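Local coordinates for type III effector NopAA (Sinorhizobium fredii USDA 257, PDB 6SDU), which hydrolyses xyloglucan, a plant cell-wall polysaccharide, as a family 12 glycoside hydrolase delivered by a symbiotic type III secretion system, at residues A[45-50]-A[59-64]; A[71-76]-A[215-220]; A[95-100]-A[226-231]; A[101-106]-A[133-138]. One frame throughout, in Å; residues are numbered along the deposited sequence.

In the fold
The four contacts cross the beta-sandwich of the family 12 fold from outer sheet to sugar pocket. Contacts 1 and 3 are strand pairs of one sheet, about 14 Å apart between centres and joined by strands 57-62 and 225-236, where Val60 O and Phe227 N lie 2.9 Å apart. Contact 2, in the facing sheet, packs against both: Ile218 CD1 is 3.4 Å from Ser62 CB, and Val216 CG2 3.8 Å from Phe227 CE2. Contact 4 reaches that second sheet with its 101-106 segment, Ala103 O lying 2.7 Å from Thr219 N. The bound sugar (a beta-D-glucopyranose unit) lies about 3 Å from the Glu217 side chain and touches Lys136, Pro137 and Ile138; the side chains of Gln48 and Phe227 are about 14 Å from it.

Contact 1. Residues A[45-50]-A[59-64]; sequences PGPQTI and SVWSDQ
Thr49 and Trp61 are the hydrogen-bonded pair of the antiparallel beta hairpin made by strands 48-54 and 57-62, part of one sheet of the beta-sandwich. The short strand axes come within 4.7 Å and run at 174°, nearly exactly antiparallel. Backbone bonds set the register. Thr49 N reaches Trp61 O at 2.9 Å and Trp61 N returns to Thr49 O at 3.0 Å; beyond the strand ends Asp63 N adds a nearly straight bond to Pro47 O.

Polar side chains extend this pairing. Gln64 bends at its second torsion (chi2 -54°), which folds its amide back over Gly46, so that one side chain grips both polar atoms of that residue. Its OE1 accepts Gly46 N at 2.8 Å. Its NE2 lies 3.0 Å from Gly46 O but stands above that carbonyl plane, whereas its bond to Ser62 OG, 2.9 Å long, keeps the oxygen in the amide plane. Ser62 OG then donates to Gln48 OE1 at 2.9 Å, in the carbonyl plane and on a lone pair. The relay Gln64-Ser62-Gln48 therefore has a defined direction, and it continues to Asn38 OD1 through Gln48 NE2; Gln48 OE1 also meets Ser72 OG, which ties the hairpin to the facing sheet.

Apolar contacts lie on both faces. Gln48 CG rests on Val60 CG2 beside this polar chain. On the face carrying Thr49 and Trp61, the Pro47 ring meets the indole at its edge, near its plane, with Pro47 CB 3.9 Å from Trp61 CZ3.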
loop_
_atom_site.group_PDB
_atom_site.type_symbol
_atom_site.label_atom_id
_atom_site.label_comp_id
_atom_site.label_asym_id
_atom_site.label_seq_id
_atom_site.Cartn_x
_atom_site.Cartn_y
_atom_site.Cartn_z
ATOM N N PRO A 45 16.084 -2.875 12.848
ATOM C CA PRO A 45 14.871 -3.528 12.350
ATOM C C PRO A 45 14.655 -4.857 13.044
ATOM O O PRO A 45 15.601 -5.605 13.292
ATOM C CB PRO A 45 15.171 -3.729 10.865
ATOM C CG PRO A 45 16.664 -3.912 10.819
ATOM C CD PRO A 45 17.223 -3.038 11.916
ATOM N N GLY A 46 13.389 -5.225 13.208
ATOM C CA GLY A 46 13.091 -6.495 13.809
ATOM C C GLY A 46 13.053 -7.593 12.777
ATOM O O GLY A 46 13.062 -7.348 11.569
ATOM N N PRO A 47 13.001 -8.836 13.240
ATOM C CA PRO A 47 12.966 -9.959 12.296
ATOM C C PRO A 47 11.723 -9.890 11.430
ATOM O O PRO A 47 10.659 -9.447 11.871
ATOM C CB PRO A 47 12.954 -11.198 13.206
ATOM C CG PRO A 47 12.624 -10.684 14.577
ATOM C CD PRO A 47 13.075 -9.272 14.644
ATOM N N GLN A 48 11.874 -10.317 10.179
ATOM C CA GLN A 48 10.757 -10.324 9.248
ATOM C C GLN A 48 11.000 -11.411 8.224
ATOM O O GLN A 48 12.042 -11.391 7.560
ATOM C CB GLN A 48 10.620 -8.976 8.542
ATOM C CG GLN A 48 9.461 -8.921 7.591
ATOM C CD GLN A 48 9.208 -7.535 7.045
ATOM O OE1 GLN A 48 8.635 -6.673 7.720
ATOM N NE2 GLN A 48 9.600 -7.324 5.797
ATOM N N THR A 49 9.989 -12.255 7.990
ATOM C CA THR A 49 10.114 -13.361 7.040
ATOM C C THR A 49 8.918 -13.359 6.101
ATOM O O THR A 49 7.763 -13.491 6.535
ATOM C CB THR A 49 10.219 -14.704 7.781
ATOM O OG1 THR A 49 11.431 -14.737 8.546
ATOM C CG2 THR A 49 10.173 -15.905 6.808
ATOM N N ILE A 50 9.204 -13.250 4.818
ATOM C CA ILE A 50 8.199 -13.313 3.765
ATOM C C ILE A 50 8.273 -14.698 3.126
ATOM O O ILE A 50 9.363 -15.271 2.979
ATOM C CB ILE A 50 8.440 -12.177 2.745
ATOM C CG1 ILE A 50 7.278 -12.032 1.754
ATOM C CG2 ILE A 50 9.790 -12.359 2.053
ATOM C CD1 ILE A 50 7.417 -10.783 0.881
ATOM N N SER A 59 2.589 -14.486 2.173
ATOM C CA SER A 59 2.450 -14.179 3.581
ATOM C C SER A 59 3.733 -13.515 4.076
ATOM O O SER A 59 4.799 -13.659 3.464
ATOM C CB SER A 59 2.125 -15.483 4.345
ATOM O OG SER A 59 2.479 -15.397 5.701
ATOM N N VAL A 60 3.611 -12.767 5.178
ATOM C CA VAL A 60 4.750 -12.160 5.862
ATOM C C VAL A 60 4.477 -12.107 7.368
ATOM O O VAL A 60 3.357 -11.800 7.803
ATOM C CB VAL A 60 5.066 -10.760 5.306
ATOM C CG1 VAL A 60 3.852 -9.848 5.446
ATOM C CG2 VAL A 60 6.273 -10.189 6.032
ATOM N N TRP A 61 5.490 -12.460 8.165
ATOM C CA TRP A 61 5.478 -12.298 9.621
ATOM C C TRP A 61 6.555 -11.313 10.030
ATOM O O TRP A 61 7.665 -11.366 9.503
ATOM C CB TRP A 61 5.713 -13.613 10.331
ATOM C CG TRP A 61 5.919 -13.516 11.811
ATOM C CD1 TRP A 61 4.946 -13.647 12.815
ATOM C CD2 TRP A 61 7.170 -13.340 12.502
ATOM N NE1 TRP A 61 5.536 -13.544 14.056
ATOM C CE2 TRP A 61 6.891 -13.379 13.904
ATOM C CE3 TRP A 61 8.491 -13.166 12.083
ATOM C CZ2 TRP A 61 7.886 -13.204 14.879
ATOM C CZ3 TRP A 61 9.493 -13.012 13.068
ATOM C CH2 TRP A 61 9.175 -13.042 14.450
ATOM N N SER A 62 6.232 -10.399 10.942
ATOM C CA SER A 62 7.184 -9.359 11.305
ATOM C C SER A 62 7.028 -9.010 12.771
ATOM O O SER A 62 5.909 -8.923 13.265
ATOM C CB SER A 62 6.986 -8.105 10.412
ATOM O OG SER A 62 8.041 -7.162 10.538
ATOM N N ASP A 63 8.150 -8.811 13.457
ATOM C CA ASP A 63 8.228 -8.410 14.868
ATOM C C ASP A 63 8.998 -7.087 14.985
ATOM O O ASP A 63 10.198 -7.084 15.270
ATOM C CB ASP A 63 8.933 -9.539 15.668
ATOM C CG ASP A 63 9.075 -9.222 17.143
ATOM O OD1 ASP A 63 8.658 -8.128 17.574
ATOM O OD2 ASP A 63 9.624 -10.077 17.886
ATOM N N GLN A 64 8.307 -5.965 14.786
ATOM C CA GLN A 64 8.903 -4.631 14.816
ATOM C C GLN A 64 8.622 -3.929 16.146
ATOM O O GLN A 64 7.523 -4.079 16.709
ATOM C CB GLN A 64 8.366 -3.795 13.654
ATOM C CG GLN A 64 8.651 -4.443 12.296
ATOM C CD GLN A 64 10.130 -4.756 12.103
ATOM O OE1 GLN A 64 10.987 -3.947 12.462
ATOM N NE2 GLN A 64 10.432 -5.907 11.496
#

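Contact 2. Residues A[71-76]-A[215-220]; sequences KSYPHV and GVEITS
The Tyr73 ring and the Glu217 side chain cross obliquely, the ring and carboxylate planes 74° apart. Tyr73 places its ring there with CG anti to the backbone N (chi1 -176°), bringing CD1 to 3.5 Å from Glu217 CG; the touch is thus with the hydrocarbon stem of the glutamate. The backbone N of Glu217 lies at the ring edge, in plane, while CB of His75 covers one ring face, offset toward the rim. Tyr73 OH is anchored further on by Ala107 O.

Pro74 packs its CG against Val216 CG1 at 3.8 Å, and Ser72 OG lies 3.6 Å from Ile218 CB while its polar bond goes to Gln48. These side chains sit on antiparallel strands 72-83 and 208-218, whose segment axes approach to 4.9 Å. The backbone is joined by Ile218 N to Ser72 O at 3.0 Å and by a longer Val216 N to Pro74 O bond of 3.3 Å.

Lys71 closes the end of the pair. Its N donates to Ile218 O at 2.8 Å, and the chain, bent at chi2 and chi4, curls round until NZ reaches Thr219 O at 2.7 Å, in the carbonyl plane.

The chemistry implies two roles: the ammonium group, which also bonds Gly69 O and Thr67 O, holds three backbone carbonyls together, and packing on Tyr73 probably steadies the stem of Glu217, whose OE2 binds the sugar hydroxyl O2.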
loop_
_atom_site.group_PDB
_atom_site.type_symbol
_atom_site.label_atom_id
_atom_site.label_comp_id
_atom_site.label_asym_id
_atom_site.label_seq_id
_atom_site.Cartn_x
_atom_site.Cartn_y
_atom_site.Cartn_z
ATOM N N LYS A 71 8.902 0.835 9.705
ATOM C CA LYS A 71 10.109 0.013 9.666
ATOM C C LYS A 71 10.237 -0.798 8.391
ATOM O O LYS A 71 11.360 -1.074 7.962
ATOM C CB LYS A 71 10.175 -0.974 10.851
ATOM C CG LYS A 71 9.802 -0.400 12.201
ATOM C CD LYS A 71 10.702 0.753 12.560
ATOM C CE LYS A 71 10.471 1.155 14.004
ATOM N NZ LYS A 71 9.042 1.506 14.329
ATOM N N SER A 72 9.121 -1.191 7.774
ATOM C CA SER A 72 9.189 -2.136 6.680
ATOM C C SER A 72 7.967 -2.001 5.783
ATOM O O SER A 72 6.920 -1.483 6.187
ATOM C CB SER A 72 9.294 -3.554 7.240
ATOM O OG SER A 72 8.089 -3.895 7.921
ATOM N N TYR A 73 8.124 -2.448 4.543
ATOM C CA TYR A 73 7.013 -2.567 3.599
ATOM C C TYR A 73 7.197 -3.836 2.785
ATOM O O TYR A 73 7.576 -3.785 1.607
ATOM C CB TYR A 73 6.907 -1.338 2.691
ATOM C CG TYR A 73 5.697 -1.340 1.734
ATOM C CD1 TYR A 73 4.395 -1.509 2.208
ATOM C CD2 TYR A 73 5.868 -1.154 0.360
ATOM C CE1 TYR A 73 3.294 -1.500 1.339
ATOM C CE2 TYR A 73 4.778 -1.144 -0.524
ATOM C CZ TYR A 73 3.497 -1.318 -0.035
ATOM O OH TYR A 73 2.422 -1.321 -0.920
ATOM N N PRO A 74 6.978 -5.006 3.397
ATOM C CA PRO A 74 6.916 -6.244 2.602
ATOM C C PRO A 74 5.800 -6.140 1.572
ATOM O O PRO A 74 4.665 -5.764 1.895
ATOM C CB PRO A 74 6.601 -7.327 3.641
ATOM C CG PRO A 74 6.020 -6.591 4.808
ATOM C CD PRO A 74 6.735 -5.260 4.827
ATOM N N HIS A 75 6.111 -6.457 0.320
ATOM C CA HIS A 75 5.073 -6.227 -0.673
ATOM C C HIS A 75 5.298 -7.085 -1.898
ATOM O O HIS A 75 6.395 -7.580 -2.150
ATOM C CB HIS A 75 5.001 -4.763 -1.079
ATOM C CG HIS A 75 6.190 -4.301 -1.859
ATOM N ND1 HIS A 75 7.354 -3.881 -1.252
ATOM C CD2 HIS A 75 6.389 -4.166 -3.191
ATOM C CE1 HIS A 75 8.221 -3.510 -2.177
ATOM N NE2 HIS A 75 7.666 -3.688 -3.361
ATOM N N VAL A 76 4.220 -7.232 -2.652
ATOM C CA VAL A 76 4.195 -7.826 -3.975
ATOM C C VAL A 76 4.062 -6.665 -4.958
ATOM O O VAL A 76 3.477 -5.632 -4.622
ATOM C CB VAL A 76 3.026 -8.828 -4.074
ATOM C CG1 VAL A 76 1.695 -8.116 -3.778
ATOM C CG2 VAL A 76 2.971 -9.542 -5.443
ATOM N N GLY A 215 1.013 -4.448 -0.033
ATOM C CA GLY A 215 1.695 -5.018 1.118
ATOM C C GLY A 215 1.254 -4.336 2.390
ATOM O O GLY A 215 0.130 -3.838 2.465
ATOM N N VAL A 216 2.118 -4.364 3.414
ATOM C CA VAL A 216 1.815 -3.732 4.696
ATOM C C VAL A 216 2.995 -2.867 5.151
ATOM O O VAL A 216 4.145 -3.332 5.206
ATOM C CB VAL A 216 1.409 -4.786 5.761
ATOM C CG1 VAL A 216 2.467 -5.834 5.957
ATOM C CG2 VAL A 216 1.016 -4.139 7.087
ATOM N N GLU A 217 2.713 -1.599 5.480
ATOM C CA GLU A 217 3.708 -0.717 6.089
ATOM C C GLU A 217 3.621 -0.927 7.594
ATOM O O GLU A 217 2.626 -0.528 8.210
ATOM C CB GLU A 217 3.418 0.745 5.758
ATOM C CG GLU A 217 3.513 1.123 4.272
ATOM C CD GLU A 217 3.256 2.603 4.027
ATOM O OE1 GLU A 217 2.186 3.125 4.466
ATOM O OE2 GLU A 217 4.126 3.243 3.398
ATOM N N ILE A 218 4.646 -1.532 8.198
ATOM C CA ILE A 218 4.600 -1.877 9.619
ATOM C C ILE A 218 5.351 -0.829 10.424
ATOM O O ILE A 218 6.558 -0.623 10.248
ATOM C CB ILE A 218 5.166 -3.276 9.878
ATOM C CG1 ILE A 218 4.419 -4.291 9.032
ATOM C CG2 ILE A 218 5.062 -3.635 11.384
ATOM C CD1 ILE A 218 5.016 -5.639 9.077
ATOM N N THR A 219 4.639 -0.183 11.337
ATOM C CA THR A 219 5.301 0.694 12.282
ATOM C C THR A 219 5.629 -0.055 13.570
ATOM O O THR A 219 6.732 0.087 14.104
ATOM C CB THR A 219 4.450 1.953 12.524
ATOM O OG1 THR A 219 4.478 2.763 11.333
ATOM C CG2 THR A 219 4.997 2.785 13.696
ATOM N N SER A 220 4.701 -0.860 14.078
ATOM C CA SER A 220 4.951 -1.629 15.294
ATOM C C SER A 220 4.203 -2.965 15.234
ATOM O O SER A 220 3.034 -3.003 14.844
ATOM C CB SER A 220 4.535 -0.777 16.498
ATOM O OG SER A 220 4.354 -1.535 17.670
#

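Contact 3. Residues A[95-100]-A[226-231]; sequences NQEVPT and NFNFNN
Phe227 meets Pro99 with its CG anti to the carbonyl carbon (chi1 -60°), a setting that lays the ring under the proline; this closes the end of an antiparallel strand pair, 90-97 with 225-236, in the beta-sandwich. The contact is a CH-pi one, with Pro99 CD 3.7 Å from the centroid of the Phe227 ring and over its face. The same ring also meets Trp104 edge-to-face, linking the two sheets.

Glu97 and Asn228 form a hydrogen-bonded pair: Glu97 N donates to Asn228 O at 2.8 Å and Asn228 N to Glu97 O at 3.0 Å. The two side chains converge on their face, and Asn228 ND2 makes a weak, bent bond to Glu97 OE1. On the other face Gln96 lies alongside Phe229, amide and ring planes 86° apart, its OE1 held by Tyr214 OH.

Asn230 and Asn231 both face Asn95, a classic beta bulge that shifts the register by one. The evidence is at one oxygen: Asn95 O takes Asn230 N at 2.8 Å, with an N-H...O angle of 133°, and more weakly Asn231 N at 3.3 Å.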
loop_
_atom_site.group_PDB
_atom_site.type_symbol
_atom_site.label_atom_id
_atom_site.label_comp_id
_atom_site.label_asym_id
_atom_site.label_seq_id
_atom_site.Cartn_x
_atom_site.Cartn_y
_atom_site.Cartn_z
ATOM N N ASN A 95 -7.456 -10.401 -1.042
ATOM C CA ASN A 95 -8.105 -11.135 0.038
ATOM C C ASN A 95 -7.053 -11.389 1.113
ATOM O O ASN A 95 -6.034 -12.023 0.832
ATOM C CB ASN A 95 -8.697 -12.446 -0.487
ATOM C CG ASN A 95 -9.421 -13.227 0.580
ATOM O OD1 ASN A 95 -10.071 -12.655 1.451
ATOM N ND2 ASN A 95 -9.288 -14.548 0.535
ATOM N N GLN A 96 -7.288 -10.930 2.344
ATOM C CA GLN A 96 -6.223 -11.000 3.341
ATOM C C GLN A 96 -6.746 -11.382 4.728
ATOM O O GLN A 96 -7.938 -11.287 5.024
ATOM C CB GLN A 96 -5.473 -9.668 3.424
ATOM C CG GLN A 96 -6.310 -8.541 4.061
ATOM C CD GLN A 96 -6.102 -7.212 3.385
ATOM O OE1 GLN A 96 -5.427 -7.126 2.357
ATOM N NE2 GLN A 96 -6.671 -6.155 3.969
ATOM N N GLU A 97 -5.817 -11.841 5.570
ATOM C CA GLU A 97 -6.067 -12.093 6.984
ATOM C C GLU A 97 -5.041 -11.290 7.783
ATOM O O GLU A 97 -3.837 -11.443 7.570
ATOM C CB GLU A 97 -5.952 -13.584 7.300
ATOM C CG GLU A 97 -6.968 -14.495 6.604
ATOM C CD GLU A 97 -6.581 -15.987 6.699
ATOM O OE1 GLU A 97 -5.373 -16.290 6.805
ATOM O OE2 GLU A 97 -7.482 -16.859 6.676
ATOM N N VAL A 98 -5.513 -10.455 8.697
ATOM C CA VAL A 98 -4.672 -9.467 9.372
ATOM C C VAL A 98 -4.775 -9.705 10.867
ATOM O O VAL A 98 -5.747 -10.315 11.350
ATOM C CB VAL A 98 -5.090 -8.020 9.007
ATOM C CG1 VAL A 98 -4.946 -7.750 7.509
ATOM C CG2 VAL A 98 -6.516 -7.765 9.447
ATOM N N PRO A 99 -3.795 -9.256 11.639
ATOM C CA PRO A 99 -3.878 -9.328 13.101
ATOM C C PRO A 99 -4.760 -8.184 13.583
ATOM O O PRO A 99 -5.258 -7.386 12.786
ATOM C CB PRO A 99 -2.424 -9.153 13.570
ATOM C CG PRO A 99 -1.784 -8.377 12.488
ATOM C CD PRO A 99 -2.512 -8.676 11.191
ATOM N N THR A 100 -4.977 -8.135 14.900
ATOM C CA THR A 100 -5.773 -7.078 15.520
ATOM C C THR A 100 -4.959 -5.852 15.949
ATOM O O THR A 100 -5.366 -4.714 15.680
ATOM C CB THR A 100 -6.531 -7.645 16.734
ATOM O OG1 THR A 100 -7.439 -8.666 16.305
ATOM C CG2 THR A 100 -7.317 -6.557 17.430
ATOM N N ASN A 226 1.329 -11.622 12.101
ATOM C CA ASN A 226 1.277 -12.346 10.844
ATOM C C ASN A 226 0.255 -11.709 9.914
ATOM O O ASN A 226 -0.837 -11.332 10.352
ATOM C CB ASN A 226 0.918 -13.811 11.108
ATOM C CG ASN A 226 1.166 -14.689 9.903
ATOM O OD1 ASN A 226 2.305 -14.827 9.460
ATOM N ND2 ASN A 226 0.121 -15.318 9.390
ATOM N N PHE A 227 0.610 -11.604 8.626
ATOM C CA PHE A 227 -0.283 -11.086 7.588
ATOM C C PHE A 227 -0.317 -12.082 6.442
ATOM O O PHE A 227 0.729 -12.405 5.881
ATOM C CB PHE A 227 0.187 -9.717 7.071
ATOM C CG PHE A 227 0.255 -8.644 8.130
ATOM C CD1 PHE A 227 1.347 -8.567 8.981
ATOM C CD2 PHE A 227 -0.761 -7.699 8.257
ATOM C CE1 PHE A 227 1.426 -7.570 9.943
ATOM C CE2 PHE A 227 -0.691 -6.710 9.219
ATOM C CZ PHE A 227 0.393 -6.658 10.077
ATOM N N ASN A 228 -1.501 -12.593 6.112
ATOM C CA ASN A 228 -1.665 -13.531 5.011
ATOM C C ASN A 228 -2.398 -12.860 3.856
ATOM O O ASN A 228 -3.491 -12.305 4.039
ATOM C CB ASN A 228 -2.445 -14.782 5.431
ATOM C CG ASN A 228 -1.726 -15.602 6.476
ATOM O OD1 ASN A 228 -0.603 -16.045 6.258
ATOM N ND2 ASN A 228 -2.385 -15.839 7.607
ATOM N N PHE A 229 -1.835 -12.964 2.661
ATOM C CA PHE A 229 -2.484 -12.426 1.475
ATOM C C PHE A 229 -2.865 -13.680 0.703
ATOM O O PHE A 229 -2.060 -14.237 -0.050
ATOM C CB PHE A 229 -1.556 -11.464 0.725
ATOM C CG PHE A 229 -1.141 -10.268 1.561
ATOM C CD1 PHE A 229 -1.929 -9.130 1.615
ATOM C CD2 PHE A 229 0.013 -10.302 2.325
ATOM C CE1 PHE A 229 -1.554 -8.030 2.398
ATOM C CE2 PHE A 229 0.386 -9.209 3.131
ATOM C CZ PHE A 229 -0.398 -8.082 3.173
ATOM N N ASN A 230 -4.127 -14.089 0.856
ATOM C CA ASN A 230 -4.562 -15.359 0.289
ATOM C C ASN A 230 -4.792 -15.235 -1.197
ATOM O O ASN A 230 -4.595 -16.204 -1.941
ATOM C CB ASN A 230 -5.864 -15.832 0.930
ATOM C CG ASN A 230 -5.738 -16.035 2.401
ATOM O OD1 ASN A 230 -4.756 -16.614 2.874
ATOM N ND2 ASN A 230 -6.746 -15.590 3.150
ATOM N N ASN A 231 -5.179 -14.050 -1.645
ATOM C CA ASN A 231 -5.202 -13.814 -3.067
ATOM C C ASN A 231 -4.780 -12.382 -3.332
ATOM O O ASN A 231 -5.097 -11.481 -2.550
ATOM C CB ASN A 231 -6.579 -14.091 -3.660
ATOM C CG ASN A 231 -6.597 -13.854 -5.138
ATOM O OD1 ASN A 231 -5.870 -14.511 -5.876
ATOM N ND2 ASN A 231 -7.383 -12.880 -5.581
#

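Contact 4. Residues A[101-106]-A[133-138]; sequences GGAWDV and GNVKPI
The loop that lines the sugar pocket is pinned to the start of strand 103-112 where Asn134 and Val135 meet Gly102, Ala103 and Trp104. The polar link is a single bond: Asn134 ND2 donates to Gly102 O at 2.8 Å. It is bent, with an N-H...O angle of 143°, and the donor is tilted 35° from the carbonyl plane. With CG set between the backbone N and the carbonyl carbon (chi1 64°), the amide extends over Ala103, whose CB lies 3.6 Å from Asn134 ND2. The other end of the amide is held too, because Asn134 OD1 bonds Thr126 OG1, a hydroxyl that also bonds Trp104 N.

Val135 supplies the apolar half. Its two methyl groups lie against the backbone of Trp104: CG1 is 3.6 Å from Trp104 N, and CG2 is 3.6 Å from Trp104 O. Each segment is also braced internally. Trp104 NE1 reaches Gly101 O at 2.7 Å, with the oxygen in the indole plane, and Lys136 NZ folds back to Gly133 O at 2.8 Å.

Beyond the pinned point, Lys136, Pro137 and Ile138 run on to touch the bound sugar, and Pro137 and Ile138 pack on strand 174-180. On the sheet side, strand 103-112 is flanked by 208-218 and 117-125; Val135 touches Trp122 of the latter, while Trp104 packs on Val216 of the former.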
loop_
_atom_site.group_PDB
_atom_site.type_symbol
_atom_site.label_atom_id
_atom_site.label_comp_id
_atom_site.label_asym_id
_atom_site.label_seq_id
_atom_site.Cartn_x
_atom_site.Cartn_y
_atom_site.Cartn_z
ATOM N N GLY A 101 -3.842 -6.059 16.650
ATOM C CA GLY A 101 -3.084 -4.983 17.255
ATOM C C GLY A 101 -1.830 -4.543 16.499
ATOM O O GLY A 101 -1.524 -4.980 15.391
ATOM N N GLY A 102 -1.117 -3.608 17.121
ATOM C CA GLY A 102 0.084 -3.066 16.515
ATOM C C GLY A 102 -0.184 -1.729 15.853
ATOM O O GLY A 102 -1.182 -1.046 16.113
ATOM N N ALA A 103 0.779 -1.318 15.027
ATOM C CA ALA A 103 0.675 -0.071 14.260
ATOM C C ALA A 103 1.065 -0.368 12.810
ATOM O O ALA A 103 2.240 -0.619 12.523
ATOM C CB ALA A 103 1.547 1.014 14.872
ATOM N N TRP A 104 0.077 -0.394 11.906
ATOM C CA TRP A 104 0.335 -0.772 10.519
ATOM C C TRP A 104 -0.820 -0.337 9.624
ATOM O O TRP A 104 -1.905 0.040 10.080
ATOM C CB TRP A 104 0.575 -2.287 10.388
ATOM C CG TRP A 104 -0.431 -3.120 11.148
ATOM C CD1 TRP A 104 -0.269 -3.654 12.392
ATOM C CD2 TRP A 104 -1.751 -3.507 10.718
ATOM N NE1 TRP A 104 -1.398 -4.346 12.761
ATOM C CE2 TRP A 104 -2.320 -4.269 11.752
ATOM C CE3 TRP A 104 -2.504 -3.278 9.562
ATOM C CZ2 TRP A 104 -3.617 -4.813 11.662
ATOM C CZ3 TRP A 104 -3.772 -3.816 9.471
ATOM C CH2 TRP A 104 -4.322 -4.567 10.512
ATOM N N ASP A 105 -0.559 -0.380 8.327
ATOM C CA ASP A 105 -1.586 -0.128 7.338
ATOM C C ASP A 105 -1.312 -1.043 6.158
ATOM O O ASP A 105 -0.173 -1.169 5.725
ATOM C CB ASP A 105 -1.629 1.341 6.939
ATOM C CG ASP A 105 -0.301 1.853 6.396
ATOM O OD1 ASP A 105 -0.093 1.803 5.152
ATOM O OD2 ASP A 105 0.512 2.349 7.207
ATOM N N VAL A 106 -2.335 -1.782 5.738
ATOM C CA VAL A 106 -2.273 -2.610 4.546
ATOM C C VAL A 106 -2.653 -1.689 3.390
ATOM O O VAL A 106 -3.728 -1.082 3.418
ATOM C CB VAL A 106 -3.234 -3.809 4.657
ATOM C CG1 VAL A 106 -3.187 -4.655 3.406
ATOM C CG2 VAL A 106 -2.860 -4.664 5.869
ATOM N N GLY A 133 -4.944 8.331 14.761
ATOM C CA GLY A 133 -4.601 6.982 15.165
ATOM C C GLY A 133 -3.102 6.829 15.313
ATOM O O GLY A 133 -2.333 7.769 15.125
ATOM N N ASN A 134 -2.684 5.604 15.669
ATOM C CA ASN A 134 -1.257 5.334 15.805
ATOM C C ASN A 134 -0.531 5.244 14.461
ATOM O O ASN A 134 0.691 5.068 14.455
ATOM C CB ASN A 134 -1.021 4.077 16.670
ATOM C CG ASN A 134 -1.569 2.792 16.035
ATOM O OD1 ASN A 134 -2.076 2.799 14.909
ATOM N ND2 ASN A 134 -1.424 1.674 16.753
ATOM N N VAL A 135 -1.250 5.188 13.332
ATOM C CA VAL A 135 -0.654 5.409 12.010
ATOM C C VAL A 135 -1.446 6.520 11.353
ATOM O O VAL A 135 -2.644 6.665 11.624
ATOM C CB VAL A 135 -0.632 4.169 11.089
ATOM C CG1 VAL A 135 0.461 3.205 11.495
ATOM C CG2 VAL A 135 -2.010 3.501 11.041
ATOM N N LYS A 136 -0.772 7.345 10.555
ATOM C CA LYS A 136 -1.413 8.463 9.865
ATOM C C LYS A 136 -0.904 8.561 8.436
ATOM O O LYS A 136 0.245 8.198 8.151
ATOM C CB LYS A 136 -1.166 9.799 10.595
ATOM C CG LYS A 136 -1.690 9.845 12.026
ATOM C CD LYS A 136 -1.162 11.060 12.770
ATOM C CE LYS A 136 -1.623 11.076 14.251
ATOM N NZ LYS A 136 -0.894 10.130 15.155
ATOM N N PRO A 137 -1.730 9.020 7.506
ATOM C CA PRO A 137 -1.242 9.175 6.137
ATOM C C PRO A 137 -0.272 10.339 6.028
ATOM O O PRO A 137 -0.319 11.301 6.798
ATOM C CB PRO A 137 -2.517 9.439 5.324
ATOM C CG PRO A 137 -3.502 10.014 6.329
ATOM C CD PRO A 137 -3.162 9.363 7.644
ATOM N N ILE A 138 0.580 10.254 5.001
ATOM C CA ILE A 138 1.484 11.354 4.675
ATOM C C ILE A 138 0.645 12.578 4.363
ATOM O O ILE A 138 -0.359 12.490 3.641
ATOM C CB ILE A 138 2.360 10.979 3.474
ATOM C CG1 ILE A 138 3.460 9.997 3.872
ATOM C CG2 ILE A 138 2.948 12.227 2.822
ATOM C CD1 ILE A 138 4.053 9.312 2.664
#